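PDB 6M7Z: bradyzoite pseudokinase 1 from Toxoplasma gondii, which regulates the membrane ultrastructure of the parasite's parasitophorous vacuole, and does so with a divergent kinase fold that lacks the glycine-rich loop. Local coordinates for residues A[165-170]-A[188-193]; A[100-105]-A[161-166]; A[93-98]-A[122-127]. All coordinates share one frame; numbering follows the deposited sequence.

The three contacts follow the kinase fold from a two-stranded antiparallel pair in the C-lobe to its N-lobe helix. Contact 3 is buried and mixes aliphatic, aromatic and carboxylate groups between helix 88-101 and strand 121-127. Contact 2 takes the far end of the same helix and the loop beyond, rests them on the turn before strand 165-166, and is wholly apolar and partly exposed. Contact 1, partly buried with L165, L166 and H167 inside and R168 and P193 exposed, shares that strand, pairs it with 192-193 and is most polar, with backbone, hydroxyl and guanidinium bonds. L188 packing on L102 joins contacts 1 and 2; Y93 OH, probably bonded to A191 O, joins contacts 1 and 3.

Contact 1 (A[165-170]-A[188-193]); sequences LLHRSI and LDTAAP
The short antiparallel pair of strands before the catalytic loop and after the DFG position of a protein kinase is represented here by L166 and A192, a hydrogen-bonded pair: L166 N donates to A192 O at 2.8 Å and A192 N returns a bond to L166 O at 3.0 Å. One step on, L165 and P193 form a non-hydrogen-bonded pair whose side chains diverge, although L165 CD2 still packs on the A192 carbonyl carbon at 3.6 Å. By sequence, H167, R168 and S169 fill the HRD positions and L188 that of the DFG phenylalanine, so the H167 and L188 side chains, which cross at about a right angle with CD2 to CD2 at 3.9 Å, are consistent with two tiers of the regulatory spine. With CG anti to the backbone N (chi1 -173°), the H167 ring turns from the paired strands toward L188. S169 N donates to H167 ND1 in the ring plane and H167 NE2 is bound to G186 O, and the two together fix the ring's rotation. T190 is the hub of the remaining bonds. Its OG1 donates to H167 O over 2.7 Å, tilted 31° from the carbonyl plane, and S169 OG stands 2.7 Å from the same hydroxyl oxygen. R168, its chain bent at chi3, grips T190 O side-on with NE and NH2, the NE bond being 2.8 Å and running nearly along the C=O axis, while the methyl of A192 lies over one guanidinium face. D233 receives the backbone N-H groups of H167 and R168, as the conserved helix F aspartate does in kinases. The segment in the catalytic-loop position is held by backbone carbonyls, the T190 hydroxyl and the D233 carboxylate, with two N-H groups of R168 converging on the oxygen T190 O.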
loop_
_atom_site.group_PDB
_atom_site.type_symbol
_atom_site.label_atom_id
_atom_site.label_comp_id
_atom_site.label_asym_id
_atom_site.label_seq_id
_atom_site.Cartn_x
_atom_site.Cartn_y
_atom_site.Cartn_z
ATOM N N LEU A 165 9.729 -9.355 4.822
ATOM C CA LEU A 165 8.941 -9.408 3.583
ATOM C C LEU A 165 9.554 -8.471 2.533
ATOM O O LEU A 165 9.867 -7.306 2.827
ATOM C CB LEU A 165 7.492 -9.000 3.877
ATOM C CG LEU A 165 6.685 -9.979 4.732
ATOM C CD1 LEU A 165 5.357 -9.369 5.147
ATOM C CD2 LEU A 165 6.456 -11.291 3.996
ATOM N N LEU A 166 9.683 -8.978 1.299
ATOM C CA LEU A 166 9.850 -8.155 0.107
ATOM C C LEU A 166 8.471 -7.730 -0.395
ATOM O O LEU A 166 7.479 -8.484 -0.227
ATOM C CB LEU A 166 10.535 -8.972 -0.981
ATOM C CG LEU A 166 11.983 -9.353 -0.685
ATOM C CD1 LEU A 166 12.573 -10.207 -1.783
ATOM C CD2 LEU A 166 12.845 -8.125 -0.461
ATOM N N HIS A 167 8.421 -6.552 -1.051
ATOM C CA HIS A 167 7.190 -6.073 -1.674
ATOM C C HIS A 167 6.987 -6.744 -3.036
ATOM O O HIS A 167 5.925 -7.322 -3.300
ATOM C CB HIS A 167 7.190 -4.550 -1.787
ATOM C CG HIS A 167 5.878 -4.005 -2.254
ATOM N ND1 HIS A 167 5.480 -4.092 -3.566
ATOM C CD2 HIS A 167 4.869 -3.388 -1.592
ATOM C CE1 HIS A 167 4.298 -3.521 -3.695
ATOM N NE2 HIS A 167 3.888 -3.114 -2.500
ATOM N N ARG A 168 7.997 -6.586 -3.897
ATOM C CA ARG A 168 8.143 -7.248 -5.218
ATOM C C ARG A 168 7.410 -6.517 -6.350
ATOM O O ARG A 168 7.638 -6.891 -7.466
ATOM C CB ARG A 168 7.733 -8.726 -5.177
ATOM C CG ARG A 168 8.536 -9.561 -4.183
ATOM C CD ARG A 168 8.461 -11.058 -4.456
ATOM N NE ARG A 168 7.084 -11.546 -4.337
ATOM C CZ ARG A 168 6.533 -12.485 -5.109
ATOM N NH1 ARG A 168 7.302 -13.265 -5.867
ATOM N NH2 ARG A 168 5.216 -12.588 -5.150
ATOM N N SER A 169 6.595 -5.478 -6.103
ATOM C CA SER A 169 5.913 -4.765 -7.206
ATOM C C SER A 169 5.793 -3.251 -6.935
ATOM O O SER A 169 4.782 -2.635 -7.245
ATOM C CB SER A 169 4.564 -5.396 -7.476
ATOM O OG SER A 169 3.673 -5.279 -6.366
ATOM N N ILE A 170 6.852 -2.645 -6.396
ATOM C CA ILE A 170 6.796 -1.248 -6.022
ATOM C C ILE A 170 6.705 -0.362 -7.270
ATOM O O ILE A 170 7.452 -0.528 -8.232
ATOM C CB ILE A 170 7.998 -0.850 -5.149
ATOM C CG1 ILE A 170 7.873 -1.450 -3.747
ATOM C CG2 ILE A 170 8.161 0.668 -5.081
ATOM C CD1 ILE A 170 9.239 -1.667 -3.105
ATOM N N LEU A 188 0.058 -4.960 -1.034
ATOM C CA LEU A 188 0.823 -5.966 -0.302
ATOM C C LEU A 188 0.468 -7.399 -0.709
ATOM O O LEU A 188 1.077 -8.341 -0.194
ATOM C CB LEU A 188 0.588 -5.754 1.196
ATOM C CG LEU A 188 1.081 -4.418 1.749
ATOM C CD1 LEU A 188 0.871 -4.389 3.268
ATOM C CD2 LEU A 188 2.546 -4.191 1.396
ATOM N N ASP A 189 -0.475 -7.580 -1.644
ATOM C CA ASP A 189 -0.817 -8.915 -2.162
ATOM C C ASP A 189 0.390 -9.574 -2.848
ATOM O O ASP A 189 0.406 -10.785 -2.986
ATOM C CB ASP A 189 -2.016 -8.873 -3.125
ATOM C CG ASP A 189 -1.867 -7.897 -4.279
ATOM O OD1 ASP A 189 -1.747 -6.661 -4.011
ATOM O OD2 ASP A 189 -1.861 -8.357 -5.432
ATOM N N THR A 190 1.385 -8.807 -3.304
ATOM C CA THR A 190 2.574 -9.387 -3.987
ATOM C C THR A 190 3.713 -9.680 -3.006
ATOM O O THR A 190 4.737 -10.225 -3.429
ATOM C CB THR A 190 3.105 -8.497 -5.116
ATOM O OG1 THR A 190 3.560 -7.263 -4.546
ATOM C CG2 THR A 190 2.053 -8.232 -6.176
ATOM N N ALA A 191 3.550 -9.311 -1.734
ATOM C CA ALA A 191 4.632 -9.439 -0.755
ATOM C C ALA A 191 4.943 -10.916 -0.495
ATOM O O ALA A 191 4.073 -11.786 -0.632
ATOM C CB ALA A 191 4.261 -8.744 0.527
ATOM N N ALA A 192 6.200 -11.193 -0.148
ATOM C CA ALA A 192 6.681 -12.583 0.037
ATOM C C ALA A 192 7.933 -12.559 0.909
ATOM O O ALA A 192 8.612 -11.541 0.990
ATOM C CB ALA A 192 6.976 -13.239 -1.300
ATOM N N PRO A 193 8.285 -13.672 1.584
ATOM C CA PRO A 193 9.428 -13.683 2.489
ATOM C C PRO A 193 10.770 -13.463 1.768
ATOM O O PRO A 193 10.943 -13.928 0.658
ATOM C CB PRO A 193 9.411 -15.092 3.112
ATOM C CG PRO A 193 8.039 -15.654 2.799
ATOM C CD PRO A 193 7.615 -14.976 1.517
#

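Contact 2 (A[100-105]-A[161-166])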
loop_
_atom_site.group_PDB
_atom_site.type_symbol
_atom_site.label_atom_id
_atom_site.label_comp_id
_atom_site.label_asym_id
_atom_site.label_seq_id
_atom_site.Cartn_x
_atom_site.Cartn_y
_atom_site.Cartn_z
ATOM N N GLU A 100 -2.239 -12.566 10.085
ATOM C CA GLU A 100 -1.282 -13.463 10.717
ATOM C C GLU A 100 0.152 -12.905 10.713
ATOM O O GLU A 100 0.961 -13.406 11.470
ATOM C CB GLU A 100 -1.250 -14.821 10.017
ATOM C CG GLU A 100 -2.609 -15.460 9.832
ATOM C CD GLU A 100 -3.422 -15.710 11.103
ATOM O OE1 GLU A 100 -2.819 -15.924 12.171
ATOM O OE2 GLU A 100 -4.670 -15.698 11.018
ATOM N N ILE A 101 0.488 -11.925 9.874
ATOM C CA ILE A 101 1.904 -11.586 9.662
ATOM C C ILE A 101 2.202 -10.102 9.914
ATOM O O ILE A 101 3.220 -9.773 10.512
ATOM C CB ILE A 101 2.350 -12.043 8.262
ATOM C CG1 ILE A 101 2.223 -13.566 8.172
ATOM C CG2 ILE A 101 3.761 -11.541 7.947
ATOM C CD1 ILE A 101 3.094 -14.211 7.106
ATOM N N LEU A 102 1.331 -9.204 9.459
ATOM C CA LEU A 102 1.538 -7.788 9.640
ATOM C C LEU A 102 0.999 -7.386 11.008
ATOM O O LEU A 102 -0.089 -7.808 11.398
ATOM C CB LEU A 102 0.837 -7.029 8.508
ATOM C CG LEU A 102 1.266 -7.409 7.093
ATOM C CD1 LEU A 102 0.329 -6.759 6.076
ATOM C CD2 LEU A 102 2.732 -7.022 6.846
ATOM N N PRO A 103 1.734 -6.551 11.772
ATOM C CA PRO A 103 1.192 -5.964 12.999
ATOM C C PRO A 103 -0.140 -5.248 12.730
ATOM O O PRO A 103 -0.387 -4.824 11.610
ATOM C CB PRO A 103 2.254 -4.940 13.427
ATOM C CG PRO A 103 3.527 -5.394 12.743
ATOM C CD PRO A 103 3.103 -6.102 11.469
ATOM N N LYS A 104 -0.967 -5.111 13.769
ATOM C CA LYS A 104 -2.309 -4.556 13.634
ATOM C C LYS A 104 -2.222 -3.133 13.065
ATOM O O LYS A 104 -3.087 -2.748 12.294
ATOM C CB LYS A 104 -3.039 -4.656 14.984
ATOM C CG LYS A 104 -4.265 -3.776 15.218
ATOM C CD LYS A 104 -5.551 -4.228 14.570
ATOM C CE LYS A 104 -6.627 -3.176 14.725
ATOM N NZ LYS A 104 -7.844 -3.519 13.956
ATOM N N ARG A 105 -1.207 -2.357 13.457
ATOM C CA ARG A 105 -0.953 -1.088 12.774
ATOM C C ARG A 105 0.554 -0.801 12.762
ATOM O O ARG A 105 1.133 -0.357 13.748
ATOM C CB ARG A 105 -1.761 0.058 13.410
ATOM C CG ARG A 105 -3.278 -0.083 13.484
ATOM C CD ARG A 105 -4.031 0.248 12.194
ATOM N NE ARG A 105 -5.473 0.308 12.383
ATOM C CZ ARG A 105 -6.372 -0.520 11.841
ATOM N NH1 ARG A 105 -6.001 -1.550 11.099
ATOM N NH2 ARG A 105 -7.660 -0.301 12.030
ATOM N N HIS A 161 10.574 -4.658 5.097
ATOM C CA HIS A 161 11.787 -5.502 5.158
ATOM C C HIS A 161 12.033 -6.003 6.590
ATOM O O HIS A 161 12.378 -7.164 6.767
ATOM C CB HIS A 161 12.995 -4.763 4.555
ATOM C CG HIS A 161 12.915 -4.610 3.073
ATOM N ND1 HIS A 161 13.882 -3.954 2.344
ATOM C CD2 HIS A 161 11.970 -4.993 2.188
ATOM C CE1 HIS A 161 13.587 -4.023 1.060
ATOM N NE2 HIS A 161 12.393 -4.608 0.949
ATOM N N ASN A 162 11.806 -5.146 7.598
ATOM C CA ASN A 162 11.999 -5.502 9.018
ATOM C C ASN A 162 11.065 -6.644 9.463
ATOM O O ASN A 162 11.351 -7.296 10.455
ATOM C CB ASN A 162 11.786 -4.308 9.954
ATOM C CG ASN A 162 12.864 -3.241 9.825
ATOM O OD1 ASN A 162 13.938 -3.486 9.269
ATOM N ND2 ASN A 162 12.585 -2.037 10.310
ATOM N N LEU A 163 9.955 -6.874 8.759
ATOM C CA LEU A 163 9.040 -7.988 9.061
ATOM C C LEU A 163 9.431 -9.246 8.265
ATOM O O LEU A 163 8.731 -10.256 8.328
ATOM C CB LEU A 163 7.603 -7.584 8.717
ATOM C CG LEU A 163 7.033 -6.396 9.486
ATOM C CD1 LEU A 163 5.754 -5.843 8.820
ATOM C CD2 LEU A 163 6.734 -6.822 10.912
ATOM N N GLY A 164 10.523 -9.176 7.495
ATOM C CA GLY A 164 11.014 -10.294 6.698
ATOM C C GLY A 164 10.288 -10.449 5.362
ATOM O O GLY A 164 10.239 -11.559 4.806
ATOM N N LEU A 165 9.729 -9.355 4.822
ATOM C CA LEU A 165 8.941 -9.408 3.583
ATOM C C LEU A 165 9.554 -8.471 2.533
ATOM O O LEU A 165 9.867 -7.306 2.827
ATOM C CB LEU A 165 7.492 -9.000 3.877
ATOM C CG LEU A 165 6.685 -9.979 4.732
ATOM C CD1 LEU A 165 5.357 -9.369 5.147
ATOM C CD2 LEU A 165 6.456 -11.291 3.996
ATOM N N LEU A 166 9.683 -8.978 1.299
ATOM C CA LEU A 166 9.850 -8.155 0.107
ATOM C C LEU A 166 8.471 -7.730 -0.395
ATOM O O LEU A 166 7.479 -8.484 -0.227
ATOM C CB LEU A 166 10.535 -8.972 -0.981
ATOM C CG LEU A 166 11.983 -9.353 -0.685
ATOM C CD1 LEU A 166 12.573 -10.207 -1.783
ATOM C CD2 LEU A 166 12.845 -8.125 -0.461
#
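P103 and L163 meet tip to tip, the ring carbon P103 CD lying 3.7 Å from L163 CD2 and almost as near to L163 CD1. The latter methyl is shared: it also takes L102 CD2 at 3.8 Å, and there the two leucine side chains cross at about a right angle. L102 CD2 in turn touches L165 CD1 at 3.9 Å, and the same L165 methyl receives I101 CG2, again at 3.9 Å. Three methyls of two leucines thus face three successive residues on the other side, and the whole interface is van der Waals packing of branch ends. The torsion of I101 explains its share, since CG2 is the branch set anti to the backbone N and it, not CG1, reaches L165. L163 points its CB toward the other segment and sets both methyls against P103, and CD1 also against L102.

In kinase terms this is the end of helix C and the start of the αC-β4 loop resting on the turn between helix E and the following strand, a place where the N-lobe is tethered to the C-lobe. That turn is well defined: H161 to G164 is a type I turn closed by G164 N to H161 O at 2.8 Å, and G164, with positive phi, ends helix 146-161 in a Schellman motif. Beyond it, G164 is joined to I194 by backbone hydrogen bonding, and H161 NE2 is bound to D233 OD2. On the helix side, L102 N is probably bonded to L97 O, while the L102 side chain also packs against L188.

Contact 3 (A[93-98]-A[122-127]); sequences YEPYLY and TYIFHP. With EDO (1,2-ethanediol), chain H.
I124 pushes its CD1 methyl into the angle between E94 and P95, with the isoleucine crossing the proline ring at about a right angle and the glutamate chain obliquely. CD1 comes within 3.6 Å of E94 CG and 3.8 Å of P95 CD, and Y98 CD2 is a looser neighbour at 4.3 Å. Extension of I124 beyond CB (chi2 -177°) carries that methyl across to the helix. Further along the strand the rings of H126 and Y98 form an offset edge-to-face pair, the imidazole edge toward the phenol face, with centroids 5.8 Å apart and planes at 60°; H126 CE1 is the atom that leads, 3.6 Å from Y98 OH. External bonds hold both rings: Y98 OH is bonded to L110 O, and H126 ND1 and NE2 to P111 O and K79 NZ.

E94, with CG anti to the backbone N and an extended chain, carries its aliphatic part obliquely across the I124 methyl and sends its carboxylate past it. OE2 forms a salt bridge with K79 NZ, by position the helix C glutamate and β3 lysine pair, consistent with a helix C-in conformation. OE1 accepts from O2 of a 1,2-ethanediol, probably from the crystallisation liquor, at 2.8 Å; the diol is also bonded to K79 O. By position Y98 probably belongs to the regulatory spine, packing on L188. Helix 93-98 lies over strand 122-127 with axes 9.1 Å apart at closest approach and 47° between directions; strands 76-82 and 114-117 flank that strand in the N-lobe sheet, and Y96 of the helix packs edge-to-face with W17 and Y20.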
loop_
_atom_site.group_PDB
_atom_site.type_symbol
_atom_site.label_atom_id
_atom_site.label_comp_id
_atom_site.label_asym_id
_atom_site.label_seq_id
_atom_site.Cartn_x
_atom_site.Cartn_y
_atom_site.Cartn_z
ATOM N N TYR A 93 -4.536 -14.976 0.252
ATOM C CA TYR A 93 -3.151 -14.649 0.612
ATOM C C TYR A 93 -3.082 -13.290 1.322
ATOM O O TYR A 93 -2.486 -13.178 2.366
ATOM C CB TYR A 93 -2.229 -14.665 -0.611
ATOM C CG TYR A 93 -0.783 -14.439 -0.261
ATOM C CD1 TYR A 93 -0.057 -15.413 0.396
ATOM C CD2 TYR A 93 -0.154 -13.237 -0.538
ATOM C CE1 TYR A 93 1.277 -15.214 0.733
ATOM C CE2 TYR A 93 1.173 -13.016 -0.211
ATOM C CZ TYR A 93 1.893 -14.004 0.437
ATOM O OH TYR A 93 3.206 -13.796 0.752
ATOM N N GLU A 94 -3.691 -12.264 0.734
ATOM C CA GLU A 94 -3.591 -10.927 1.279
ATOM C C GLU A 94 -4.290 -10.869 2.646
ATOM O O GLU A 94 -3.740 -10.332 3.605
ATOM C CB GLU A 94 -4.118 -9.888 0.288
ATOM C CG GLU A 94 -3.688 -8.483 0.648
ATOM C CD GLU A 94 -4.136 -7.365 -0.288
ATOM O OE1 GLU A 94 -4.844 -7.680 -1.319
ATOM O OE2 GLU A 94 -3.784 -6.183 0.003
ATOM N N PRO A 95 -5.529 -11.391 2.807
ATOM C CA PRO A 95 -6.129 -11.485 4.142
ATOM C C PRO A 95 -5.226 -12.200 5.161
ATOM O O PRO A 95 -5.123 -11.769 6.329
ATOM C CB PRO A 95 -7.415 -12.280 3.895
ATOM C CG PRO A 95 -7.765 -11.952 2.437
ATOM C CD PRO A 95 -6.432 -11.850 1.730
ATOM N N TYR A 96 -4.567 -13.277 4.720
ATOM C CA TYR A 96 -3.668 -14.013 5.589
ATOM C C TYR A 96 -2.546 -13.088 6.090
ATOM O O TYR A 96 -2.277 -13.059 7.290
ATOM C CB TYR A 96 -3.107 -15.232 4.853
ATOM C CG TYR A 96 -2.177 -16.081 5.677
ATOM C CD1 TYR A 96 -0.833 -15.789 5.766
ATOM C CD2 TYR A 96 -2.643 -17.175 6.376
ATOM C CE1 TYR A 96 0.028 -16.587 6.504
ATOM C CE2 TYR A 96 -1.804 -17.963 7.144
ATOM C CZ TYR A 96 -0.460 -17.668 7.213
ATOM O OH TYR A 96 0.380 -18.437 7.967
ATOM N N LEU A 97 -1.877 -12.358 5.184
ATOM C CA LEU A 97 -0.820 -11.428 5.591
ATOM C C LEU A 97 -1.347 -10.464 6.655
ATOM O O LEU A 97 -0.691 -10.263 7.661
ATOM C CB LEU A 97 -0.297 -10.618 4.406
ATOM C CG LEU A 97 0.531 -11.361 3.367
ATOM C CD1 LEU A 97 1.138 -10.356 2.382
ATOM C CD2 LEU A 97 1.652 -12.176 3.999
ATOM N N TYR A 98 -2.522 -9.878 6.422
ATOM C CA TYR A 98 -3.048 -8.856 7.333
ATOM C C TYR A 98 -3.366 -9.461 8.701
ATOM O O TYR A 98 -3.124 -8.801 9.706
ATOM C CB TYR A 98 -4.253 -8.120 6.732
ATOM C CG TYR A 98 -3.856 -6.936 5.886
ATOM C CD1 TYR A 98 -3.396 -5.773 6.475
ATOM C CD2 TYR A 98 -3.913 -6.978 4.504
ATOM C CE1 TYR A 98 -3.027 -4.671 5.723
ATOM C CE2 TYR A 98 -3.546 -5.886 3.734
ATOM C CZ TYR A 98 -3.107 -4.718 4.344
ATOM O OH TYR A 98 -2.742 -3.631 3.595
ATOM N N THR A 122 -13.805 -12.918 -1.644
ATOM C CA THR A 122 -13.193 -12.440 -0.402
ATOM C C THR A 122 -13.125 -10.907 -0.436
ATOM O O THR A 122 -13.071 -10.316 -1.534
ATOM C CB THR A 122 -11.795 -13.031 -0.200
ATOM O OG1 THR A 122 -10.942 -12.599 -1.275
ATOM C CG2 THR A 122 -11.815 -14.544 -0.132
ATOM N N TYR A 123 -13.131 -10.286 0.752
ATOM C CA TYR A 123 -13.162 -8.847 0.912
ATOM C C TYR A 123 -12.062 -8.401 1.892
ATOM O O TYR A 123 -11.833 -9.049 2.909
ATOM C CB TYR A 123 -14.491 -8.364 1.490
ATOM C CG TYR A 123 -15.734 -8.685 0.707
ATOM C CD1 TYR A 123 -16.257 -9.966 0.681
ATOM C CD2 TYR A 123 -16.438 -7.693 0.067
ATOM C CE1 TYR A 123 -17.415 -10.265 -0.013
ATOM C CE2 TYR A 123 -17.600 -7.969 -0.640
ATOM C CZ TYR A 123 -18.103 -9.256 -0.660
ATOM O OH TYR A 123 -19.248 -9.537 -1.349
ATOM N N ILE A 124 -11.387 -7.294 1.574
ATOM C CA ILE A 124 -10.565 -6.561 2.498
ATOM C C ILE A 124 -11.035 -5.108 2.471
ATOM O O ILE A 124 -11.082 -4.499 1.412
ATOM C CB ILE A 124 -9.064 -6.622 2.147
ATOM C CG1 ILE A 124 -8.538 -8.048 2.094
ATOM C CG2 ILE A 124 -8.244 -5.763 3.122
ATOM C CD1 ILE A 124 -7.053 -8.117 1.812
ATOM N N PHE A 125 -11.347 -4.560 3.641
ATOM C CA PHE A 125 -11.746 -3.182 3.747
ATOM C C PHE A 125 -10.516 -2.348 4.142
ATOM O O PHE A 125 -9.658 -2.780 4.918
ATOM C CB PHE A 125 -12.939 -3.068 4.693
ATOM C CG PHE A 125 -14.218 -3.642 4.127
ATOM C CD1 PHE A 125 -14.518 -4.988 4.261
ATOM C CD2 PHE A 125 -15.103 -2.842 3.416
ATOM C CE1 PHE A 125 -15.671 -5.520 3.698
ATOM C CE2 PHE A 125 -16.250 -3.378 2.850
ATOM C CZ PHE A 125 -16.543 -4.718 2.998
ATOM N N HIS A 126 -10.422 -1.157 3.548
ATOM C CA HIS A 126 -9.386 -0.180 3.821
ATOM C C HIS A 126 -10.035 1.170 4.072
ATOM O O HIS A 126 -11.135 1.421 3.597
ATOM C CB HIS A 126 -8.417 -0.042 2.637
ATOM C CG HIS A 126 -7.633 -1.267 2.342
ATOM N ND1 HIS A 126 -6.730 -1.785 3.232
ATOM C CD2 HIS A 126 -7.608 -2.060 1.251
ATOM C CE1 HIS A 126 -6.181 -2.869 2.705
ATOM N NE2 HIS A 126 -6.720 -3.069 1.494
ATOM N N PRO A 127 -9.334 2.109 4.744
ATOM C CA PRO A 127 -9.765 3.497 4.748
ATOM C C PRO A 127 -9.789 3.957 3.285
ATOM O O PRO A 127 -8.949 3.518 2.486
ATOM C CB PRO A 127 -8.696 4.246 5.549
ATOM C CG PRO A 127 -7.879 3.183 6.243
ATOM C CD PRO A 127 -8.066 1.902 5.462
HETATM C C1 EDO H . -8.895 -10.171 -1.378
HETATM O O1 EDO H . -10.142 -9.480 -1.166
HETATM C C2 EDO H . -7.843 -9.158 -1.828
HETATM O O2 EDO H . -6.549 -9.748 -2.032
#